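Local coordinates for protein transcriptional regulator (PDB 3QFI) that is of unknown precise function but belongs to the LytR-CpsA-Psr family of cell-envelope proteins, at residues V24-I29 with T44-T49. Sequence-based numbering, arbitrary orientation.
Sequences VLLMGI and TTMVVT
Two neighbouring antiparallel strands in the middle of the mixed central sheet, 22-28 and 44-51, pair here from V24-V48 to G28-T44, with helices packed on both faces. Three hydrogen-bonded pairs hold them. V24 and V48 exchange both bonds, and V48 N reaches V24 O at 2.9 Å. In the next pair M46 N meets L26 O at 2.8 Å, whereas L26 N, 2.9 Å from M46 O, sits above the carbonyl plane of M46. At the far end G28 N bonds T44 O at 2.8 Å, but the return bond from T44 N to G28 O is weak at 3.4 Å. Side chains alternate between two faces. On one, L25 swings CG anti to its backbone N (chi1 -179°), which brings CD1 against V47 CG2, the two side chains crossing at a slant, and near T45 CG2, 3.6 Å away. On the other, L26 CD1 lies 4.1 Å from V48 CG2, and the end of M46 leads away to R174. L25 and M27 also bond through their backbones to strand 105-109. Backbone bonds thus fix the register, while L25, M27 and V47 offer V95 and A91 of helix 80-98 a largely apolar face; L26, M46 and T44 meet helix 166-184 on a mixed one, V177 beside R169, Q173 and R174.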
loop_
_atom_site.group_PDB
_atom_site.type_symbol
_atom_site.label_atom_id
_atom_site.label_comp_id
_atom_site.label_asym_id
_atom_site.label_seq_id
_atom_site.Cartn_x
_atom_site.Cartn_y
_atom_site.Cartn_z
ATOM N N VAL A 24 -2.857 4.270 7.271
ATOM C CA VAL A 24 -1.822 3.315 7.600
ATOM C C VAL A 24 -1.065 2.844 6.370
ATOM O O VAL A 24 -1.639 2.644 5.293
ATOM C CB VAL A 24 -2.430 2.120 8.351
ATOM C CG1 VAL A 24 -3.818 1.830 7.806
ATOM C CG2 VAL A 24 -1.533 0.894 8.206
ATOM N N LEU A 25 0.245 2.706 6.533
ATOM C CA LEU A 25 1.114 2.253 5.457
ATOM C C LEU A 25 1.401 0.770 5.674
ATOM O O LEU A 25 1.905 0.372 6.724
ATOM C CB LEU A 25 2.437 3.025 5.477
ATOM C CG LEU A 25 3.419 2.639 4.366
ATOM C CD1 LEU A 25 2.990 3.333 3.079
ATOM C CD2 LEU A 25 4.848 3.039 4.723
ATOM N N LEU A 26 1.060 -0.041 4.682
ATOM C CA LEU A 26 1.304 -1.466 4.750
ATOM C C LEU A 26 2.508 -1.736 3.870
ATOM O O LEU A 26 2.537 -1.302 2.710
ATOM C CB LEU A 26 0.113 -2.256 4.206
ATOM C CG LEU A 26 -1.296 -1.823 4.621
ATOM C CD1 LEU A 26 -2.328 -2.801 4.064
ATOM C CD2 LEU A 26 -1.395 -1.764 6.116
ATOM N N MET A 27 3.502 -2.438 4.413
ATOM C CA MET A 27 4.699 -2.778 3.636
ATOM C C MET A 27 4.937 -4.280 3.640
ATOM O O MET A 27 4.733 -4.944 4.648
ATOM C CB MET A 27 5.950 -2.087 4.194
ATOM C CG MET A 27 5.832 -0.578 4.395
ATOM S SD MET A 27 7.445 0.182 4.689
ATOM C CE MET A 27 7.904 -0.545 6.280
ATOM N N GLY A 28 5.362 -4.796 2.493
ATOM C CA GLY A 28 5.661 -6.205 2.334
ATOM C C GLY A 28 7.130 -6.289 1.961
ATOM O O GLY A 28 7.494 -6.098 0.804
ATOM N N ILE A 29 7.968 -6.547 2.963
ATOM C CA ILE A 29 9.414 -6.642 2.802
ATOM C C ILE A 29 9.832 -8.091 2.674
ATOM O O ILE A 29 9.327 -8.949 3.384
ATOM C CB ILE A 29 10.158 -6.054 4.030
ATOM C CG1 ILE A 29 9.634 -4.656 4.344
ATOM C CG2 ILE A 29 11.659 -5.983 3.749
ATOM C CD1 ILE A 29 9.812 -3.684 3.208
ATOM N N THR A 44 6.838 -4.131 -1.829
ATOM C CA THR A 44 5.469 -3.657 -1.975
ATOM C C THR A 44 5.112 -2.676 -0.869
ATOM O O THR A 44 5.185 -2.999 0.319
ATOM C CB THR A 44 4.479 -4.828 -1.951
ATOM O OG1 THR A 44 4.376 -5.345 -0.618
ATOM C CG2 THR A 44 4.966 -5.935 -2.871
ATOM N N THR A 45 4.714 -1.479 -1.283
ATOM C CA THR A 45 4.359 -0.400 -0.379
ATOM C C THR A 45 2.975 0.102 -0.721
ATOM O O THR A 45 2.718 0.511 -1.850
ATOM C CB THR A 45 5.354 0.751 -0.534
ATOM O OG1 THR A 45 6.669 0.269 -0.237
ATOM C CG2 THR A 45 5.004 1.909 0.393
ATOM N N MET A 46 2.092 0.090 0.266
ATOM C CA MET A 46 0.720 0.528 0.049
ATOM C C MET A 46 0.252 1.480 1.155
ATOM O O MET A 46 0.849 1.535 2.233
ATOM C CB MET A 46 -0.187 -0.708 0.001
ATOM C CG MET A 46 -1.624 -0.467 -0.430
ATOM S SD MET A 46 -2.649 -1.982 -0.283
ATOM C CE MET A 46 -1.807 -3.138 -1.425
ATOM N N VAL A 47 -0.807 2.238 0.871
ATOM C CA VAL A 47 -1.384 3.154 1.842
ATOM C C VAL A 47 -2.892 2.990 1.847
ATOM O O VAL A 47 -3.522 2.897 0.792
ATOM C CB VAL A 47 -1.066 4.622 1.533
ATOM C CG1 VAL A 47 -1.734 5.513 2.571
ATOM C CG2 VAL A 47 0.442 4.849 1.542
ATOM N N VAL A 48 -3.467 2.939 3.043
ATOM C CA VAL A 48 -4.910 2.778 3.191
ATOM C C VAL A 48 -5.464 3.867 4.100
ATOM O O VAL A 48 -4.852 4.199 5.116
ATOM C CB VAL A 48 -5.265 1.390 3.803
ATOM C CG1 VAL A 48 -6.763 1.289 4.060
ATOM C CG2 VAL A 48 -4.824 0.289 2.868
ATOM N N THR A 49 -6.601 4.446 3.720
ATOM C CA THR A 49 -7.234 5.468 4.551
ATOM C C THR A 49 -8.574 4.934 5.043
ATOM O O THR A 49 -9.419 4.503 4.255
ATOM C CB THR A 49 -7.469 6.812 3.800
ATOM O OG1 THR A 49 -8.199 6.583 2.588
ATOM C CG2 THR A 49 -6.142 7.491 3.497
#